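Local coordinates for protein homoprotocatechuate 2,3-dioxygenase (Brevibacterium fuscum, PDB 4Z6M) that catalyses the iron(II)-dependent oxidative opening of the homoprotocatechuate ring by dioxygen, as an extradiol dioxygenase of the glyoxalase/bleomycin resistance superfamily, at residues 33-36 / 37-41; 44-48 / 49-53; 139-142 / 143-146; 225-228 / 229-232. The protein carries 1 engineered substitution. All blocks are in the same frame, centred on the assembly; numbering follows the deposited sequence. Where two conformers were deposited one is given.

Contact 1. Residues 33-36 / 37-41; sequences NFYV and DVLGL
N33 and F34 meet V38 and L39 where helix 28-38 runs out, and the bonding pattern there identifies a wider, pi-type turn. Two backbone bonds carry the evidence. V38 N donates to N33 O at 2.9 Å, and L39 N donates to F34 O, so each spans five residues instead of the four of a regular alpha-helix. At the helix end, L41 N reaches back six residues to Y35 O at 3.0 Å. Between them, G40 N makes a weak bond to V36 O, with an N-H...O angle of 129°. G40 is the first residue to leave helical values, and its positive phi (79°) turns the chain out of the helix.

The polar side-chain contact is more tentative. N33 ND2 donates to D37 OD2 at 3.2 Å; D37 OD2 accepts on its anti lone pair and lies tilted from the amide plane. D37 CG sits beside its own backbone N (chi1 -62°), which brings OD2 back to N33. N33 was deposited in two conformers, so this bond on an exposed face should be read as doubtful in its occupancy.

Apolar contacts line the buried face. F34 CE2 lies 3.7 Å from L39 CD1, an oblique approach to the ring. Y35 and L41 run side by side, pointing the same way. The Y35 hydroxyl bonds to D260, while its flank packs against L53 of strand 50-54 and L64 and L66 of strand 64-68. The Y35 ring is also covered on one face by its neighbour F34, and across the turn Y35 CD1 stands 4.0 Å from L41 CD1.

Contact 2. Residues 44-48 / 49-53; sequences SYEDE and NQIYL
Y45 and Y52 face each other across a tight antiparallel hairpin, and this end is the closely packed part of the contact. Y52 N donates to Y45 O at 2.8 Å, while Y52 O accepts S44 N at 2.8 Å. Both S44 and Y45 are thus opposite the single residue Y52, which defines a classic beta bulge. The two tyrosine side chains lie alongside one another, Y52 CD1 approaching the edge of the Y45 ring 3.9 Å from Y45 CD2.

Toward the turn the contact opens to solvent, with E48 and N49 exposed, and polar atoms replace the ring contact. D47 N closes the reversal with a nearly straight bond (169°) to Q50 O. In return D47 OD1 accepts both N49 N and Q50 N, each at 2.9 Å; a chi1 of 63°, setting CG between backbone N and carbonyl carbon, puts this oxygen over the loop N-H groups. The N49 bond makes an Asx turn. A water donates to D47 OD2 and to Q50 OE1. Y52 OH donates to Q50 OE1 at 2.7 Å, and the same hydroxyl is bonded to K110 N.

Beside this, E46 and I51 pair on the face that looks toward helix 28-38, where E46 forms a salt bridge with R32 and I51 rests on L28 and R32. On its far side strand 50-54 hydrogen-bonds to strand 64-68, leaving strand 42-46 outermost in the sheet of this chain.

Contact 3. Residues 139-142 / 143-146; sequences HMRY and DLYS
R141 and D143 clasp each other across two overlapping type I beta turns, entered through an inverse gamma turn centred on R141, which overlaps the first, in the loop joining strands 125-129 and 152-160. D143 supplies the negative charge. With CG between its backbone N and carbonyl carbon (chi1 56°), its carboxylate swings back to R141, whose chain is bent at chi2 and chi3 to meet it. The grip is side-on and two-pronged: R141 NE to D143 OD1 on the syn lone pair, and R141 NH2 to D143 OD2, both 2.9 Å. The two flat groups are nearly coplanar, 30° apart. R141 NH1 has a second acid partner in E136, so all three nitrogens have acidic partners.

L144 follows. Its N-H closes the first turn onto R141 O, L144 N lying 2.8 Å from that oxygen. Its side chain then folds over one face of the guanidinium, CD1 lying 3.7 Å from R141 NH2.

Y145 begins the next step, its N-H making a weak 3.4 Å bond to Y142 O. The Y142 and Y145 rings are oblique, their centroids 5.9 Å apart and planes inclined by 56°. Their hydroxyls part company: Y145 OH bonds to H220, whereas Y142 OH bonds to N252 of the third subunit, and Y142 also packs on D230 of the second. The loop therefore helps form the tetramer interface. A water ties its last turn, donating to Y142 O at 2.8 Å and to Y145 O at 2.7 Å.

Contact 4. Residues 225-228 / 229-232; sequences IIQI and CDKM
I228 CG2 faces M232 SD at 4.0 Å, one turn further along helix 222-234, and the two side chains lie side by side, pointing the same way. I228 CG2 is anti to the backbone N, which sets it on this flank. C229 and Q227 are the other large contributors. The regularity of the helix rests on backbone bonds of the four-residue alpha type: D230 N to I226 O (2.9 Å), K231 N to Q227 O (2.8 Å) and M232 N to I228 O form the series, with C229 N to I225 O a weaker member at 3.3 Å.

C229 packs close to the preceding turn: its CB is 3.3 Å from I226 O, while its thiol sulfur leans toward I225 O.

Q227 is the polar member. A bend at chi2 (63°) turns its amide forward, toward the next turn of the helix, bringing NE2 within 3.8 Å of K231 CB. The amide of Q227 and the carboxylate of D230 have planes 72° apart, and a water bridges them, donating to Q227 OE1 and to D230 OD2.

I225 and I228 rest on I268, and M232 on I258, of the adjoining sheet, whereas W296 of the fourth subunit packs on I226 and C229. Q227 NE2 bonds to Y142 O of the second subunit, and buried D230 forms a salt bridge with R247 of the fourth. The chemistry thus sets an apolar side of I225, I228 and M232 against a polar one of Q227 and D230, where R247 would probably help keep the D230 carboxylate ionised.

In the fold
Contacts 1 and 4 meet directly although more than 180 residues separate them along the chain: the end of helix 28-38 takes K231 of helix 222-234, with K231 NZ 2.9 Å from D37 O and 3.0 Å from V38 O. Contact 1 also touches contact 2, Y35 CB lying 3.6 Å from L53 CD1, so the hairpin backs the helix that precedes it. Contact 3 stays apart within the chain, its nearest atoms about 5 Å from those of contacts 1 and 4, yet both contacts 3 and 4 reach the second subunit. The iron(II), held by H155, H214 and E267, is about 11 Å from the side chain of I225 in contact 4.

Contact 1. Residues 33-36 / 37-41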
loop_
_atom_site.group_PDB
_atom_site.type_symbol
_atom_site.label_atom_id
_atom_site.label_comp_id
_atom_site.label_asym_id
_atom_site.label_seq_id
_atom_site.Cartn_x
_atom_site.Cartn_y
_atom_site.Cartn_z
ATOM N N ASN A 33 -23.198 -9.230 13.305
ATOM C CA ASN A 33 -23.156 -8.386 12.121
ATOM C C ASN A 33 -21.916 -7.475 12.138
ATOM O O ASN A 33 -21.284 -7.245 11.106
ATOM C CB ASN A 33 -24.446 -7.575 11.996
ATOM C CG ASN A 33 -24.428 -6.621 10.820
ATOM O OD1 ASN A 33 -24.300 -5.414 11.004
ATOM N ND2 ASN A 33 -24.556 -7.152 9.611
ATOM N N PHE A 34 -21.571 -6.964 13.313
ATOM C CA PHE A 34 -20.407 -6.086 13.429
ATOM C C PHE A 34 -19.115 -6.884 13.220
ATOM O O PHE A 34 -18.271 -6.521 12.394
ATOM C CB PHE A 34 -20.409 -5.410 14.795
ATOM C CG PHE A 34 -19.275 -4.423 15.010
ATOM C CD1 PHE A 34 -19.353 -3.144 14.468
ATOM C CD2 PHE A 34 -18.160 -4.753 15.770
ATOM C CE1 PHE A 34 -18.329 -2.217 14.684
ATOM C CE2 PHE A 34 -17.142 -3.831 15.983
ATOM C CZ PHE A 34 -17.236 -2.571 15.445
ATOM N N TYR A 35 -18.920 -7.951 13.997
ATOM C CA TYR A 35 -17.635 -8.622 13.983
ATOM C C TYR A 35 -17.395 -9.507 12.763
ATOM O O TYR A 35 -16.243 -9.659 12.330
ATOM C CB TYR A 35 -17.438 -9.448 15.248
ATOM C CG TYR A 35 -17.221 -8.588 16.481
ATOM C CD1 TYR A 35 -15.978 -8.034 16.747
ATOM C CD2 TYR A 35 -18.234 -8.338 17.380
ATOM C CE1 TYR A 35 -15.760 -7.241 17.860
ATOM C CE2 TYR A 35 -18.027 -7.553 18.505
ATOM C CZ TYR A 35 -16.789 -7.009 18.742
ATOM O OH TYR A 35 -16.533 -6.215 19.821
ATOM N N VAL A 36 -18.462 -10.093 12.229
ATOM C CA VAL A 36 -18.352 -10.965 11.067
ATOM C C VAL A 36 -18.605 -10.167 9.801
ATOM O O VAL A 36 -17.759 -10.153 8.904
ATOM C CB VAL A 36 -19.296 -12.192 11.155
ATOM C CG1 VAL A 36 -19.181 -13.058 9.904
ATOM C CG2 VAL A 36 -18.958 -13.015 12.385
ATOM N N ASP A 37 -19.764 -9.543 9.668
ATOM C CA ASP A 37 -20.093 -8.913 8.390
ATOM C C ASP A 37 -19.320 -7.632 8.158
ATOM O O ASP A 37 -18.806 -7.427 7.058
ATOM C CB ASP A 37 -21.591 -8.694 8.223
ATOM C CG ASP A 37 -22.342 -9.990 8.242
ATOM O OD1 ASP A 37 -21.832 -10.974 7.666
ATOM O OD2 ASP A 37 -23.419 -10.020 8.817
ATOM N N VAL A 38 -19.212 -6.780 9.176
ATOM C CA VAL A 38 -18.444 -5.544 8.989
ATOM C C VAL A 38 -16.954 -5.816 9.037
ATOM O O VAL A 38 -16.250 -5.475 8.087
ATOM C CB VAL A 38 -18.846 -4.432 9.971
ATOM C CG1 VAL A 38 -18.006 -3.181 9.752
ATOM C CG2 VAL A 38 -20.345 -4.135 9.851
ATOM N N LEU A 39 -16.488 -6.481 10.086
ATOM C CA LEU A 39 -15.044 -6.626 10.308
ATOM C C LEU A 39 -14.413 -7.861 9.680
ATOM O O LEU A 39 -13.197 -7.936 9.585
ATOM C CB LEU A 39 -14.703 -6.551 11.790
ATOM C CG LEU A 39 -14.993 -5.194 12.449
ATOM C CD1 LEU A 39 -14.512 -5.307 13.890
ATOM C CD2 LEU A 39 -14.306 -4.040 11.728
ATOM N N GLY A 40 -15.211 -8.857 9.306
ATOM C CA GLY A 40 -14.676 -9.994 8.570
ATOM C C GLY A 40 -13.953 -11.045 9.402
ATOM O O GLY A 40 -13.239 -11.892 8.844
ATOM N N LEU A 41 -14.127 -11.050 10.721
ATOM C CA LEU A 41 -13.521 -12.111 11.517
ATOM C C LEU A 41 -14.145 -13.464 11.143
ATOM O O LEU A 41 -15.259 -13.521 10.619
ATOM C CB LEU A 41 -13.689 -11.840 13.012
ATOM C CG LEU A 41 -12.734 -10.760 13.559
ATOM C CD1 LEU A 41 -13.219 -10.281 14.916
ATOM C CD2 LEU A 41 -11.287 -11.232 13.657
#

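Contact 2. Residues 44-48 / 49-53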
loop_
_atom_site.group_PDB
_atom_site.type_symbol
_atom_site.label_atom_id
_atom_site.label_comp_id
_atom_site.label_asym_id
_atom_site.label_seq_id
_atom_site.Cartn_x
_atom_site.Cartn_y
_atom_site.Cartn_z
ATOM N N SER A 44 -15.205 -19.752 14.138
ATOM C CA SER A 44 -14.731 -21.078 14.517
ATOM C C SER A 44 -15.864 -21.961 14.980
ATOM O O SER A 44 -15.792 -23.168 14.841
ATOM C CB SER A 44 -13.683 -20.975 15.636
ATOM O OG SER A 44 -12.575 -20.198 15.192
ATOM N N TYR A 45 -16.865 -21.350 15.609
ATOM C CA TYR A 45 -17.997 -22.085 16.182
ATOM C C TYR A 45 -19.057 -21.065 16.541
ATOM O O TYR A 45 -18.726 -19.973 17.014
ATOM C CB TYR A 45 -17.609 -22.847 17.459
ATOM C CG TYR A 45 -18.767 -23.696 17.935
ATOM C CD1 TYR A 45 -19.109 -24.852 17.248
ATOM C CD2 TYR A 45 -19.582 -23.297 18.992
ATOM C CE1 TYR A 45 -20.189 -25.616 17.629
ATOM C CE2 TYR A 45 -20.660 -24.070 19.388
ATOM C CZ TYR A 45 -20.961 -25.223 18.707
ATOM O OH TYR A 45 -22.027 -25.992 19.092
ATOM N N GLU A 46 -20.328 -21.397 16.362
ATOM C CA GLU A 46 -21.390 -20.555 16.909
ATOM C C GLU A 46 -22.620 -21.370 17.247
ATOM O O GLU A 46 -22.885 -22.413 16.655
ATOM C CB GLU A 46 -21.747 -19.391 15.967
ATOM C CG GLU A 46 -22.282 -19.783 14.628
ATOM C CD GLU A 46 -22.565 -18.594 13.729
ATOM O OE1 GLU A 46 -23.059 -17.560 14.228
ATOM O OE2 GLU A 46 -22.286 -18.706 12.513
ATOM N N ASP A 47 -23.361 -20.845 18.207
ATOM C CA ASP A 47 -24.684 -21.349 18.541
ATOM C C ASP A 47 -25.578 -20.168 18.926
ATOM O O ASP A 47 -25.311 -19.024 18.535
ATOM C CB ASP A 47 -24.579 -22.487 19.578
ATOM C CG ASP A 47 -23.984 -22.053 20.918
ATOM O OD1 ASP A 47 -24.037 -20.849 21.260
ATOM O OD2 ASP A 47 -23.439 -22.933 21.647
ATOM N N GLU A 48 -26.662 -20.436 19.653
ATOM C CA GLU A 48 -27.596 -19.385 19.986
ATOM C C GLU A 48 -27.112 -18.455 21.096
ATOM O O GLU A 48 -27.724 -17.407 21.335
ATOM C CB GLU A 48 -28.943 -20.007 20.391
ATOM C CG GLU A 48 -29.566 -20.909 19.329
ATOM C CD GLU A 48 -30.049 -20.154 18.102
ATOM O OE1 GLU A 48 -30.101 -18.900 18.129
ATOM O OE2 GLU A 48 -30.419 -20.825 17.101
ATOM N N ASN A 49 -26.092 -18.890 21.826
ATOM C CA ASN A 49 -25.571 -18.149 22.974
ATOM C C ASN A 49 -24.180 -17.542 22.795
ATOM O O ASN A 49 -23.838 -16.593 23.503
ATOM C CB ASN A 49 -25.530 -19.085 24.171
ATOM C CG ASN A 49 -26.915 -19.420 24.655
ATOM O OD1 ASN A 49 -27.657 -18.532 25.033
ATOM N ND2 ASN A 49 -27.286 -20.668 24.592
ATOM N N GLN A 50 -23.380 -18.097 21.873
ATOM C CA GLN A 50 -21.985 -17.676 21.732
ATOM C C GLN A 50 -21.541 -17.725 20.284
ATOM O O GLN A 50 -22.004 -18.548 19.503
ATOM C CB GLN A 50 -21.044 -18.588 22.522
ATOM C CG GLN A 50 -21.238 -18.563 24.030
ATOM C CD GLN A 50 -20.209 -19.428 24.738
ATOM O OE1 GLN A 50 -20.083 -20.618 24.464
ATOM N NE2 GLN A 50 -19.453 -18.827 25.632
ATOM N N ILE A 51 -20.619 -16.839 19.955
ATOM C CA ILE A 51 -19.906 -16.865 18.687
ATOM C C ILE A 51 -18.429 -16.826 18.968
ATOM O O ILE A 51 -17.955 -15.973 19.717
ATOM C CB ILE A 51 -20.298 -15.674 17.789
ATOM C CG1 ILE A 51 -21.823 -15.674 17.567
ATOM C CG2 ILE A 51 -19.536 -15.723 16.474
ATOM C CD1 ILE A 51 -22.344 -14.412 16.948
ATOM N N TYR A 52 -17.714 -17.759 18.376
ATOM C CA TYR A 52 -16.272 -17.908 18.567
ATOM C C TYR A 52 -15.606 -17.478 17.267
ATOM O O TYR A 52 -15.916 -18.023 16.213
ATOM C CB TYR A 52 -15.901 -19.361 18.843
ATOM C CG TYR A 52 -16.349 -19.864 20.196
ATOM C CD1 TYR A 52 -17.688 -20.164 20.452
ATOM C CD2 TYR A 52 -15.426 -20.080 21.208
ATOM C CE1 TYR A 52 -18.097 -20.623 21.706
ATOM C CE2 TYR A 52 -15.817 -20.542 22.457
ATOM C CZ TYR A 52 -17.154 -20.812 22.700
ATOM O OH TYR A 52 -17.527 -21.241 23.964
ATOM N N LEU A 53 -14.695 -16.506 17.353
ATOM C CA LEU A 53 -14.117 -15.849 16.195
ATOM C C LEU A 53 -12.598 -15.880 16.252
ATOM O O LEU A 53 -12.011 -15.794 17.334
ATOM C CB LEU A 53 -14.545 -14.385 16.150
ATOM C CG LEU A 53 -16.055 -14.157 16.029
ATOM C CD1 LEU A 53 -16.395 -12.706 16.323
ATOM C CD2 LEU A 53 -16.548 -14.591 14.659
HETATM O O HOH W 1 -21.115 -22.511 22.828
#

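Contact 3. Residues 139-142 / 143-146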
loop_
_atom_site.group_PDB
_atom_site.type_symbol
_atom_site.label_atom_id
_atom_site.label_comp_id
_atom_site.label_asym_id
_atom_site.label_seq_id
_atom_site.Cartn_x
_atom_site.Cartn_y
_atom_site.Cartn_z
ATOM N N HIS A 139 -4.009 -18.354 7.051
ATOM C CA HIS A 139 -3.065 -17.297 6.686
ATOM C C HIS A 139 -2.791 -17.182 5.175
ATOM O O HIS A 139 -2.297 -16.142 4.724
ATOM C CB HIS A 139 -1.738 -17.451 7.436
ATOM C CG HIS A 139 -0.927 -18.630 7.029
ATOM N ND1 HIS A 139 -1.365 -19.936 7.127
ATOM C CD2 HIS A 139 0.336 -18.692 6.548
ATOM C CE1 HIS A 139 -0.420 -20.740 6.666
ATOM N NE2 HIS A 139 0.631 -20.010 6.341
ATOM N N MET A 140 -3.089 -18.250 4.416
ATOM C CA MET A 140 -2.945 -18.207 2.942
ATOM C C MET A 140 -4.259 -18.376 2.237
ATOM O O MET A 140 -4.287 -18.625 1.019
ATOM C CB MET A 140 -1.931 -19.236 2.463
ATOM C CG MET A 140 -0.589 -19.078 3.155
ATOM S SD MET A 140 0.771 -19.988 2.434
ATOM C CE MET A 140 0.933 -19.142 0.887
ATOM N N ARG A 141 -5.352 -18.194 2.988
ATOM C CA ARG A 141 -6.704 -18.324 2.389
ATOM C C ARG A 141 -7.136 -16.998 1.752
ATOM O O ARG A 141 -8.080 -16.325 2.147
ATOM C CB ARG A 141 -7.722 -18.853 3.407
ATOM C CG ARG A 141 -7.478 -20.304 3.797
ATOM C CD ARG A 141 -7.727 -21.305 2.668
ATOM N NE ARG A 141 -9.028 -21.124 2.046
ATOM C CZ ARG A 141 -10.175 -21.583 2.541
ATOM N NH1 ARG A 141 -10.194 -22.313 3.646
ATOM N NH2 ARG A 141 -11.299 -21.293 1.915
ATOM N N TYR A 142 -6.406 -16.611 0.713
ATOM C CA TYR A 142 -6.646 -15.325 0.099
ATOM C C TYR A 142 -7.961 -15.269 -0.649
ATOM O O TYR A 142 -8.397 -14.185 -1.026
ATOM C CB TYR A 142 -5.482 -14.988 -0.844
ATOM C CG TYR A 142 -4.172 -14.780 -0.121
ATOM C CD1 TYR A 142 -3.912 -13.593 0.574
ATOM C CD2 TYR A 142 -3.190 -15.761 -0.127
ATOM C CE1 TYR A 142 -2.715 -13.407 1.230
ATOM C CE2 TYR A 142 -1.989 -15.574 0.518
ATOM C CZ TYR A 142 -1.751 -14.393 1.203
ATOM O OH TYR A 142 -0.558 -14.157 1.850
ATOM N N ASP A 143 -8.589 -16.433 -0.857
ATOM C CA ASP A 143 -9.970 -16.491 -1.297
ATOM C C ASP A 143 -10.981 -15.976 -0.283
ATOM O O ASP A 143 -12.088 -15.615 -0.679
ATOM C CB ASP A 143 -10.335 -17.916 -1.736
ATOM C CG ASP A 143 -10.100 -18.984 -0.660
ATOM O OD1 ASP A 143 -9.092 -18.968 0.066
ATOM O OD2 ASP A 143 -10.932 -19.895 -0.578
ATOM N N LEU A 144 -10.579 -15.876 0.984
ATOM C CA LEU A 144 -11.398 -15.329 2.066
ATOM C C LEU A 144 -10.946 -13.919 2.478
ATOM O O LEU A 144 -11.609 -13.253 3.252
ATOM C CB LEU A 144 -11.336 -16.245 3.268
ATOM C CG LEU A 144 -11.670 -17.703 3.018
ATOM C CD1 LEU A 144 -11.565 -18.466 4.336
ATOM C CD2 LEU A 144 -13.062 -17.832 2.409
ATOM N N TYR A 145 -9.789 -13.491 2.017
ATOM C CA TYR A 145 -9.166 -12.262 2.515
ATOM C C TYR A 145 -9.980 -11.030 2.152
ATOM O O TYR A 145 -10.281 -10.772 0.977
ATOM C CB TYR A 145 -7.776 -12.139 1.942
ATOM C CG TYR A 145 -6.864 -11.075 2.522
ATOM C CD1 TYR A 145 -6.150 -11.334 3.659
ATOM C CD2 TYR A 145 -6.622 -9.870 1.869
ATOM C CE1 TYR A 145 -5.262 -10.413 4.184
ATOM C CE2 TYR A 145 -5.737 -8.946 2.407
ATOM C CZ TYR A 145 -5.061 -9.234 3.556
ATOM O OH TYR A 145 -4.150 -8.318 4.099
ATOM N N SER A 146 -10.299 -10.270 3.190
ATOM C CA SER A 146 -11.019 -9.015 3.077
ATOM C C SER A 146 -10.067 -7.849 2.809
ATOM O O SER A 146 -8.910 -7.843 3.257
ATOM C CB SER A 146 -11.711 -8.737 4.407
ATOM O OG SER A 146 -12.225 -7.420 4.443
HETATM O O HOH W 2 -10.721 -12.595 -1.030
#

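Contact 4. Residues 225-228 / 229-232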
loop_
_atom_site.group_PDB
_atom_site.type_symbol
_atom_site.label_atom_id
_atom_site.label_comp_id
_atom_site.label_asym_id
_atom_site.label_seq_id
_atom_site.Cartn_x
_atom_site.Cartn_y
_atom_site.Cartn_z
ATOM N N ILE A 225 -6.481 -0.710 7.224
ATOM C CA ILE A 225 -7.153 0.120 8.248
ATOM C C ILE A 225 -7.973 1.220 7.579
ATOM O O ILE A 225 -9.120 1.472 7.972
ATOM C CB ILE A 225 -6.130 0.661 9.251
ATOM C CG1 ILE A 225 -5.563 -0.519 10.072
ATOM C CG2 ILE A 225 -6.756 1.729 10.148
ATOM C CD1 ILE A 225 -4.449 -0.173 11.018
ATOM N N ILE A 226 -7.407 1.862 6.560
ATOM C CA ILE A 226 -8.159 2.839 5.782
ATOM C C ILE A 226 -9.458 2.229 5.212
ATOM O O ILE A 226 -10.525 2.853 5.253
ATOM C CB ILE A 226 -7.305 3.427 4.639
ATOM C CG1 ILE A 226 -6.039 4.092 5.198
ATOM C CG2 ILE A 226 -8.115 4.423 3.829
ATOM C CD1 ILE A 226 -6.302 5.047 6.338
ATOM N N GLN A 227 -9.381 1.003 4.706
ATOM C CA GLN A 227 -10.570 0.344 4.170
ATOM C C GLN A 227 -11.661 0.163 5.213
ATOM O O GLN A 227 -12.848 0.233 4.885
ATOM C CB GLN A 227 -10.224 -0.986 3.522
ATOM C CG GLN A 227 -11.379 -1.938 3.321
ATOM C CD GLN A 227 -12.484 -1.456 2.379
ATOM O OE1 GLN A 227 -12.331 -0.517 1.596
ATOM N NE2 GLN A 227 -13.581 -2.185 2.393
ATOM N N ILE A 228 -11.285 -0.142 6.447
ATOM C CA ILE A 228 -12.307 -0.316 7.482
ATOM C C ILE A 228 -13.081 0.996 7.618
ATOM O O ILE A 228 -14.318 0.997 7.720
ATOM C CB ILE A 228 -11.694 -0.773 8.815
ATOM C CG1 ILE A 228 -11.078 -2.158 8.660
ATOM C CG2 ILE A 228 -12.726 -0.766 9.931
ATOM C CD1 ILE A 228 -10.196 -2.617 9.796
ATOM N N CYS A 229 -12.367 2.113 7.668
ATOM C CA CYS A 229 -13.015 3.417 7.696
ATOM C C CYS A 229 -13.925 3.643 6.505
ATOM O O CYS A 229 -15.086 4.046 6.652
ATOM C CB CYS A 229 -11.956 4.530 7.744
ATOM S SG CYS A 229 -10.883 4.508 9.170
ATOM N N ASP A 230 -13.398 3.334 5.317
ATOM C CA ASP A 230 -14.161 3.532 4.098
ATOM C C ASP A 230 -15.449 2.695 4.099
ATOM O O ASP A 230 -16.508 3.182 3.678
ATOM C CB ASP A 230 -13.315 3.181 2.886
ATOM C CG ASP A 230 -12.189 4.172 2.615
ATOM O OD1 ASP A 230 -12.323 5.365 2.946
ATOM O OD2 ASP A 230 -11.204 3.737 1.961
ATOM N N LYS A 231 -15.342 1.444 4.541
ATOM C CA LYS A 231 -16.474 0.544 4.611
ATOM C C LYS A 231 -17.536 1.053 5.597
ATOM O O LYS A 231 -18.735 1.012 5.311
ATOM C CB LYS A 231 -16.031 -0.871 4.971
ATOM C CG LYS A 231 -17.163 -1.878 4.966
ATOM C CD LYS A 231 -16.657 -3.294 5.191
ATOM C CE LYS A 231 -17.757 -4.320 5.042
ATOM N NZ LYS A 231 -17.258 -5.688 5.288
ATOM N N MET A 232 -17.078 1.558 6.737
ATOM C CA MET A 232 -17.994 2.077 7.729
ATOM C C MET A 232 -18.689 3.333 7.192
ATOM O O MET A 232 -19.896 3.519 7.442
ATOM C CB MET A 232 -17.307 2.285 9.080
ATOM C CG MET A 232 -16.887 0.962 9.719
ATOM S SD MET A 232 -15.972 1.114 11.243
ATOM C CE MET A 232 -17.310 1.613 12.334
HETATM O O HOH W 3 -10.451 1.402 0.825
#